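Local coordinates for protein lectin 2 (Agrocybe aegerita, PDB 4TQJ) that recognises N-acetylglucosamine at the non-reducing ends of glycans, acting as a fungal lectin built on a beta-propeller, at residues A[245-253]-A[265-275]; A[167-175]-A[218-226]. The protein carries 1 engineered substitution. All blocks are in the same frame, centred on the assembly; numbering follows the deposited sequence.

Contact 1 (A[245-253]-A[265-275]); sequences GCGKAGCWV and VKLVINDFGTD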
# COMPACT_ATOMS: atom_id res chain seq x y z
N GLY A 245 -3.73 -31.54 -8.03
CA GLY A 245 -4.55 -32.09 -6.98
C GLY A 245 -3.75 -33.08 -6.17
O GLY A 245 -2.89 -33.78 -6.70
N CYS A 246 -4.02 -33.12 -4.87
CA CYS A 246 -3.37 -34.08 -3.98
C CYS A 246 -4.27 -35.30 -3.84
O CYS A 246 -5.33 -35.21 -3.22
CB CYS A 246 -3.14 -33.44 -2.61
SG CYS A 246 -2.27 -31.86 -2.70
N GLY A 247 -3.84 -36.41 -4.41
CA GLY A 247 -4.66 -37.61 -4.48
C GLY A 247 -4.22 -38.70 -3.52
O GLY A 247 -3.92 -38.43 -2.37
N LYS A 248 -4.21 -39.94 -4.01
CA LYS A 248 -3.83 -41.08 -3.18
C LYS A 248 -2.33 -41.25 -3.21
O LYS A 248 -1.66 -41.17 -2.16
CB LYS A 248 -4.50 -42.36 -3.72
CG LYS A 248 -4.26 -43.62 -2.89
CD LYS A 248 -4.82 -44.85 -3.62
CE LYS A 248 -4.99 -46.05 -2.69
NZ LYS A 248 -3.72 -46.51 -2.08
N ALA A 249 -1.80 -41.46 -4.41
CA ALA A 249 -0.37 -41.77 -4.58
C ALA A 249 0.51 -40.53 -4.43
O ALA A 249 1.71 -40.66 -4.24
CB ALA A 249 -0.11 -42.46 -5.93
N GLY A 250 -0.10 -39.34 -4.48
CA GLY A 250 0.67 -38.10 -4.42
C GLY A 250 -0.01 -36.96 -5.17
O GLY A 250 -1.23 -36.95 -5.25
N CYS A 251 0.76 -36.03 -5.73
CA CYS A 251 0.21 -34.91 -6.50
C CYS A 251 0.22 -35.18 -8.00
O CYS A 251 1.27 -35.49 -8.58
CB CYS A 251 0.97 -33.61 -6.23
SG CYS A 251 1.03 -33.14 -4.51
N TRP A 252 -0.95 -35.03 -8.60
CA TRP A 252 -1.16 -35.21 -10.02
C TRP A 252 -1.39 -33.86 -10.68
O TRP A 252 -2.15 -33.04 -10.16
CB TRP A 252 -2.42 -36.05 -10.22
CG TRP A 252 -2.25 -37.47 -9.80
CD1 TRP A 252 -2.48 -38.00 -8.56
CD2 TRP A 252 -1.81 -38.55 -10.63
NE1 TRP A 252 -2.20 -39.35 -8.57
CE2 TRP A 252 -1.79 -39.71 -9.83
CE3 TRP A 252 -1.43 -38.64 -11.98
CZ2 TRP A 252 -1.41 -40.96 -10.34
CZ3 TRP A 252 -1.04 -39.88 -12.48
CH2 TRP A 252 -1.04 -41.03 -11.66
N VAL A 253 -0.74 -33.60 -11.82
CA VAL A 253 -1.06 -32.39 -12.57
C VAL A 253 -1.34 -32.62 -14.06
O VAL A 253 -0.88 -33.59 -14.66
CB VAL A 253 -0.03 -31.22 -12.38
CG1 VAL A 253 0.84 -31.41 -11.16
CG2 VAL A 253 0.78 -31.00 -13.64
N VAL A 265 -2.55 -36.39 -17.47
CA VAL A 265 -2.48 -36.22 -16.03
C VAL A 265 -1.37 -37.07 -15.44
O VAL A 265 -1.44 -38.31 -15.48
CB VAL A 265 -3.81 -36.60 -15.39
CG1 VAL A 265 -3.73 -36.51 -13.87
CG2 VAL A 265 -4.92 -35.70 -15.95
N LYS A 266 -0.34 -36.42 -14.90
CA LYS A 266 0.87 -37.11 -14.46
C LYS A 266 1.14 -36.92 -12.97
O LYS A 266 0.83 -35.88 -12.40
CB LYS A 266 2.08 -36.62 -15.25
CG LYS A 266 1.93 -36.73 -16.77
CD LYS A 266 3.23 -36.31 -17.48
CE LYS A 266 2.95 -35.87 -18.91
NZ LYS A 266 3.96 -36.39 -19.88
N LEU A 267 1.74 -37.93 -12.35
CA LEU A 267 2.15 -37.85 -10.95
C LEU A 267 3.49 -37.14 -10.86
O LEU A 267 4.50 -37.68 -11.32
CB LEU A 267 2.29 -39.25 -10.34
CG LEU A 267 2.65 -39.21 -8.84
CD1 LEU A 267 1.40 -38.98 -8.04
CD2 LEU A 267 3.37 -40.47 -8.35
N VAL A 268 3.51 -35.95 -10.27
CA VAL A 268 4.73 -35.14 -10.23
C VAL A 268 5.45 -35.18 -8.89
O VAL A 268 6.63 -34.83 -8.81
CB VAL A 268 4.43 -33.67 -10.55
CG1 VAL A 268 3.85 -33.52 -11.97
CG2 VAL A 268 3.49 -33.11 -9.51
N ILE A 269 4.73 -35.54 -7.83
CA ILE A 269 5.30 -35.59 -6.49
C ILE A 269 4.67 -36.80 -5.79
O ILE A 269 3.44 -36.93 -5.75
CB ILE A 269 4.93 -34.36 -5.65
CG1 ILE A 269 5.40 -33.06 -6.32
CG2 ILE A 269 5.50 -34.46 -4.24
CD1 ILE A 269 4.71 -31.85 -5.72
N ASN A 270 5.51 -37.67 -5.23
CA ASN A 270 4.98 -38.83 -4.51
C ASN A 270 4.76 -38.56 -3.02
O ASN A 270 5.17 -39.33 -2.15
CB ASN A 270 5.82 -40.09 -4.75
CG ASN A 270 7.15 -40.08 -4.01
OD1 ASN A 270 7.60 -39.03 -3.53
ND2 ASN A 270 7.78 -41.25 -3.90
N ASP A 271 4.07 -37.46 -2.73
CA ASP A 271 3.78 -37.05 -1.36
C ASP A 271 2.57 -36.11 -1.35
O ASP A 271 2.07 -35.74 -2.41
CB ASP A 271 4.97 -36.33 -0.75
CG ASP A 271 5.19 -36.71 0.70
OD1 ASP A 271 4.23 -36.69 1.51
OD2 ASP A 271 6.35 -37.04 1.04
N PHE A 272 2.13 -35.73 -0.15
CA PHE A 272 0.98 -34.84 0.05
C PHE A 272 -0.36 -35.55 -0.17
O PHE A 272 -1.42 -34.94 -0.05
CB PHE A 272 1.08 -33.56 -0.81
CG PHE A 272 2.29 -32.72 -0.50
CD1 PHE A 272 2.41 -32.09 0.73
CD2 PHE A 272 3.31 -32.57 -1.43
CE1 PHE A 272 3.52 -31.32 1.03
CE2 PHE A 272 4.42 -31.80 -1.14
CZ PHE A 272 4.52 -31.17 0.11
N GLY A 273 -0.32 -36.86 -0.44
CA GLY A 273 -1.54 -37.61 -0.65
C GLY A 273 -1.89 -38.58 0.48
O GLY A 273 -1.14 -38.72 1.46
N THR A 274 -3.02 -39.28 0.33
CA THR A 274 -3.50 -40.15 1.41
C THR A 274 -2.56 -41.31 1.71
O THR A 274 -2.44 -41.74 2.86
CB THR A 274 -4.90 -40.69 1.12
OG1 THR A 274 -4.87 -41.50 -0.07
CG2 THR A 274 -5.88 -39.51 0.92
N ASP A 275 -1.88 -41.81 0.68
CA ASP A 275 -0.94 -42.91 0.89
C ASP A 275 0.16 -42.53 1.88
O ASP A 275 0.66 -43.39 2.60
CB ASP A 275 -0.34 -43.42 -0.43
CG ASP A 275 -1.24 -44.44 -1.12
OD1 ASP A 275 -2.28 -44.80 -0.53
OD2 ASP A 275 -0.90 -44.87 -2.25
O HOH W 1 0.80 -39.57 -1.25

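Contact 2 (A[167-175]-A[218-226]); sequences WRLDRHLRF and IDAGGWKIG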
# COMPACT_ATOMS: atom_id res chain seq x y z
N TRP A 167 -24.96 -29.52 -9.59
CA TRP A 167 -23.71 -29.19 -8.90
C TRP A 167 -23.90 -29.19 -7.38
O TRP A 167 -24.88 -28.64 -6.85
CB TRP A 167 -23.09 -27.90 -9.45
CG TRP A 167 -22.61 -28.09 -10.86
CD1 TRP A 167 -23.38 -28.10 -11.99
CD2 TRP A 167 -21.27 -28.34 -11.29
NE1 TRP A 167 -22.60 -28.33 -13.09
CE2 TRP A 167 -21.30 -28.48 -12.69
CE3 TRP A 167 -20.04 -28.45 -10.63
CZ2 TRP A 167 -20.15 -28.73 -13.45
CZ3 TRP A 167 -18.90 -28.70 -11.38
CH2 TRP A 167 -18.96 -28.84 -12.78
N ARG A 168 -22.97 -29.85 -6.68
CA ARG A 168 -23.05 -30.04 -5.24
C ARG A 168 -21.73 -29.72 -4.55
O ARG A 168 -20.66 -30.15 -4.99
CB ARG A 168 -23.42 -31.49 -4.91
CG ARG A 168 -24.77 -31.95 -5.46
CD ARG A 168 -25.93 -31.32 -4.69
NE ARG A 168 -27.23 -31.80 -5.16
CZ ARG A 168 -27.92 -31.22 -6.15
NH1 ARG A 168 -27.44 -30.15 -6.77
NH2 ARG A 168 -29.09 -31.72 -6.51
N LEU A 169 -21.82 -29.00 -3.44
CA LEU A 169 -20.66 -28.68 -2.64
C LEU A 169 -19.99 -29.90 -2.03
O LEU A 169 -18.80 -29.86 -1.76
CB LEU A 169 -21.02 -27.66 -1.57
CG LEU A 169 -21.36 -26.32 -2.22
CD1 LEU A 169 -22.20 -25.48 -1.28
CD2 LEU A 169 -20.08 -25.61 -2.64
N ASP A 170 -20.74 -30.99 -1.85
CA ASP A 170 -20.12 -32.22 -1.35
C ASP A 170 -19.52 -33.13 -2.43
O ASP A 170 -18.93 -34.16 -2.12
CB ASP A 170 -21.08 -33.00 -0.42
CG ASP A 170 -22.29 -33.59 -1.14
OD1 ASP A 170 -22.51 -33.28 -2.34
OD2 ASP A 170 -23.03 -34.36 -0.51
N ARG A 171 -19.61 -32.72 -3.69
CA ARG A 171 -19.15 -33.55 -4.79
C ARG A 171 -18.21 -32.85 -5.79
O ARG A 171 -17.33 -33.48 -6.36
CB ARG A 171 -20.36 -34.13 -5.54
CG ARG A 171 -21.17 -35.12 -4.70
CD ARG A 171 -22.41 -35.66 -5.42
NE ARG A 171 -22.08 -36.29 -6.69
CZ ARG A 171 -21.63 -37.54 -6.82
NH1 ARG A 171 -21.44 -38.31 -5.76
NH2 ARG A 171 -21.36 -38.02 -8.03
N HIS A 172 -18.41 -31.55 -5.97
CA HIS A 172 -17.84 -30.80 -7.09
C HIS A 172 -17.14 -29.53 -6.64
O HIS A 172 -17.35 -29.06 -5.52
CB HIS A 172 -18.96 -30.46 -8.08
CG HIS A 172 -19.85 -31.62 -8.39
ND1 HIS A 172 -21.22 -31.58 -8.23
CD2 HIS A 172 -19.56 -32.87 -8.82
CE1 HIS A 172 -21.73 -32.75 -8.55
NE2 HIS A 172 -20.75 -33.55 -8.92
N LEU A 173 -16.31 -28.97 -7.52
CA LEU A 173 -15.59 -27.73 -7.24
C LEU A 173 -15.82 -26.73 -8.36
O LEU A 173 -15.82 -27.08 -9.53
CB LEU A 173 -14.09 -28.00 -7.14
CG LEU A 173 -13.68 -28.98 -6.02
CD1 LEU A 173 -12.26 -29.47 -6.26
CD2 LEU A 173 -13.81 -28.32 -4.64
N ARG A 174 -16.00 -25.46 -7.99
CA ARG A 174 -16.20 -24.43 -8.99
C ARG A 174 -15.31 -23.24 -8.69
O ARG A 174 -15.47 -22.60 -7.65
CB ARG A 174 -17.68 -24.04 -9.09
CG ARG A 174 -18.53 -25.07 -9.86
CD ARG A 174 -20.02 -24.93 -9.52
NE ARG A 174 -20.26 -25.33 -8.13
CZ ARG A 174 -21.44 -25.26 -7.51
NH1 ARG A 174 -22.51 -24.80 -8.15
NH2 ARG A 174 -21.54 -25.64 -6.25
N PHE A 175 -14.38 -22.96 -9.60
CA PHE A 175 -13.38 -21.92 -9.40
C PHE A 175 -13.42 -20.93 -10.57
O PHE A 175 -14.05 -21.19 -11.58
CB PHE A 175 -11.96 -22.52 -9.35
CG PHE A 175 -11.74 -23.56 -8.27
CD1 PHE A 175 -10.72 -24.49 -8.42
CD2 PHE A 175 -12.49 -23.58 -7.11
CE1 PHE A 175 -10.47 -25.44 -7.45
CE2 PHE A 175 -12.24 -24.53 -6.13
CZ PHE A 175 -11.22 -25.46 -6.30
N ILE A 218 -15.02 -36.72 -8.94
CA ILE A 218 -15.50 -37.75 -8.03
C ILE A 218 -15.74 -39.08 -8.76
O ILE A 218 -15.47 -40.15 -8.20
CB ILE A 218 -16.75 -37.26 -7.28
CG1 ILE A 218 -17.17 -38.27 -6.21
CG2 ILE A 218 -17.88 -36.89 -8.26
CD1 ILE A 218 -18.07 -37.67 -5.16
N ASP A 219 -16.20 -39.02 -10.00
CA ASP A 219 -16.44 -40.24 -10.78
C ASP A 219 -15.53 -40.35 -12.00
O ASP A 219 -15.87 -41.01 -12.98
CB ASP A 219 -17.92 -40.34 -11.18
CG ASP A 219 -18.78 -40.80 -10.04
OD1 ASP A 219 -18.22 -41.40 -9.10
OD2 ASP A 219 -20.00 -40.55 -10.06
N ALA A 220 -14.38 -39.69 -11.90
CA ALA A 220 -13.28 -39.88 -12.85
C ALA A 220 -11.98 -39.76 -12.08
O ALA A 220 -11.44 -38.66 -11.92
CB ALA A 220 -13.34 -38.86 -13.96
N GLY A 221 -11.49 -40.88 -11.57
CA GLY A 221 -10.25 -40.88 -10.82
C GLY A 221 -10.49 -40.95 -9.33
O GLY A 221 -9.53 -40.99 -8.54
N GLY A 222 -11.76 -40.96 -8.93
CA GLY A 222 -12.13 -41.12 -7.53
C GLY A 222 -11.75 -39.96 -6.62
O GLY A 222 -11.50 -40.14 -5.43
N TRP A 223 -11.71 -38.75 -7.17
CA TRP A 223 -11.34 -37.56 -6.40
C TRP A 223 -12.47 -37.11 -5.45
O TRP A 223 -13.53 -36.71 -5.91
CB TRP A 223 -10.98 -36.42 -7.37
CG TRP A 223 -9.72 -36.73 -8.13
CD1 TRP A 223 -9.59 -37.56 -9.22
CD2 TRP A 223 -8.40 -36.27 -7.82
NE1 TRP A 223 -8.26 -37.62 -9.61
CE2 TRP A 223 -7.52 -36.85 -8.76
CE3 TRP A 223 -7.88 -35.42 -6.83
CZ2 TRP A 223 -6.14 -36.59 -8.75
CZ3 TRP A 223 -6.51 -35.18 -6.82
CH2 TRP A 223 -5.66 -35.76 -7.77
N LYS A 224 -12.23 -37.15 -4.14
CA LYS A 224 -13.29 -36.77 -3.19
C LYS A 224 -13.06 -35.41 -2.52
O LYS A 224 -11.93 -35.04 -2.19
CB LYS A 224 -13.48 -37.83 -2.12
CG LYS A 224 -13.76 -39.24 -2.64
CD LYS A 224 -13.92 -40.15 -1.43
CE LYS A 224 -13.78 -41.62 -1.79
NZ LYS A 224 -13.76 -42.47 -0.55
N ILE A 225 -14.16 -34.68 -2.31
CA ILE A 225 -14.11 -33.35 -1.70
C ILE A 225 -13.28 -33.29 -0.40
O ILE A 225 -12.46 -32.39 -0.21
CB ILE A 225 -15.52 -32.76 -1.50
CG1 ILE A 225 -16.15 -32.45 -2.86
CG2 ILE A 225 -15.47 -31.49 -0.65
CD1 ILE A 225 -15.35 -31.39 -3.65
N GLY A 226 -13.43 -34.22 0.52
CA GLY A 226 -12.61 -34.02 1.71
C GLY A 226 -11.12 -34.21 1.40
O GLY A 226 -10.24 -33.32 1.50
O HOH W 2 -16.84 -35.82 -2.49
O HOH W 3 -15.55 -33.79 -8.66
O HOH W 4 -14.84 -34.39 -5.39

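Contact 1 (A[245-253]-A[265-275])
Leu267 lays its CD1 methyl over the face of the Trp252 indole, 3.8 Å from the centroid of the five-membered ring, in a CH-pi contact. With CG anti to the backbone N (chi1 -177°), the leucine chain is swung across the ring, while Val265 CG1 packs beside the rim, 3.7 Å from Trp252 CE3. The CE3-CZ3 edge of the six-membered ring abuts Val265 O, with CZ3 lying 3.4 Å from that oxygen near the ring plane.

On the other face of the hairpin, Val253 and Val268 meet methyl to methyl, CG1 to CG2 at 3.6 Å, their side chains crossing at about a right angle. Beside them Cys251 packs its CB against Ile269 and its SG against Phe272 CB at 3.7 Å, meeting the phenyl ring obliquely. Ile269 and Phe272 also touch strands 297-301 and 306-309 of the following blade.

The backbones close up at two glycines. Gly250 presses its CA against Ile269 O at 3.3 Å, and Gly273 fits against the carbonyls of Gly247 and Lys248, its CA 3.0 Å from Gly247 O. Thr274 N and Asp275 N then bond to Gly247 O and Lys248 O, tying the turn to the chain beyond the hairpin. Over this junction Lys248 reaches out to Asp275, its NZ 2.7 Å from OD1 on the syn lone pair, a salt bridge on the exposed surface.

Val268 and Ile269 both face Cys251, whose O accepts from Val268 N and whose N donates to Ile269 O: a classic beta bulge in the antiparallel hairpin formed by the two outer strands of a four-stranded propeller blade.

Contact 2 (A[167-175]-A[218-226])
Ile218 stands at about a right angle to Arg171 and sets its CD1 methyl over one face of the guanidinium, 3.5 Å from NH1. The arginine chain bends at chi3 (56°), which turns the flat group across the isoleucine instead of past it. At the guanidinium edge, in its plane, lies Asp219 OD2, a long salt bridge of 3.5 Å to NH2. The carboxylate plane is rotated 61° from that of the guanidinium, so the two charged groups do not face each other squarely. The stronger partner of Arg171 NH2 is Asp192, whose OD1 also accepts from His172 NE2; one carboxylate oxygen thus holds both side chains. Arg171 CB in turn covers the centre of one imidazole face, 3.4 Å above its plane.

Ile225 makes the second meeting point. Its CD1 and Leu173 CD2 approach tip to tip at 3.6 Å, while CG1 lies against Asp170 O at 3.3 Å.

No direct backbone hydrogen bond joins the segments; waters link their backbones. One molecule donates to Asp170 O and accepts from Ile225 N at 2.9 Å, another accepts from Ile218 N beside Arg171 O, and a third lies between Arg171 O and Trp223 O.

Segment 167-175 runs from a loop into strand 173-177, which pairs with both 4-5 and 186-190, whereas 218-226 belongs to the loop between strands 210-213 and 230-233. Leu173 and Ile225 both also touch Arg230 of the latter strand, so this surface contact joins the loop entering strand 173-177 to the loop leading to strand 230-233 of the next propeller blade.

Contact 1 holds the outer hairpin of one propeller blade, whereas contact 2 joins this blade to the preceding one; their centres lie about 16 Å apart on the same side of the chain's centre. They are in series along the chain, and Trp223 physically connects them. From the loop 218-226 its indole leans onto contact 1, with CZ3 3.5 Å from Gly245 C and CZ2 3.9 Å from Trp252 CD1. The loop that meets segment 167-175 through isoleucines thus also packs on the blade that follows it. Contact 1 is therefore packing within a blade, and contact 2 packing between successive blades.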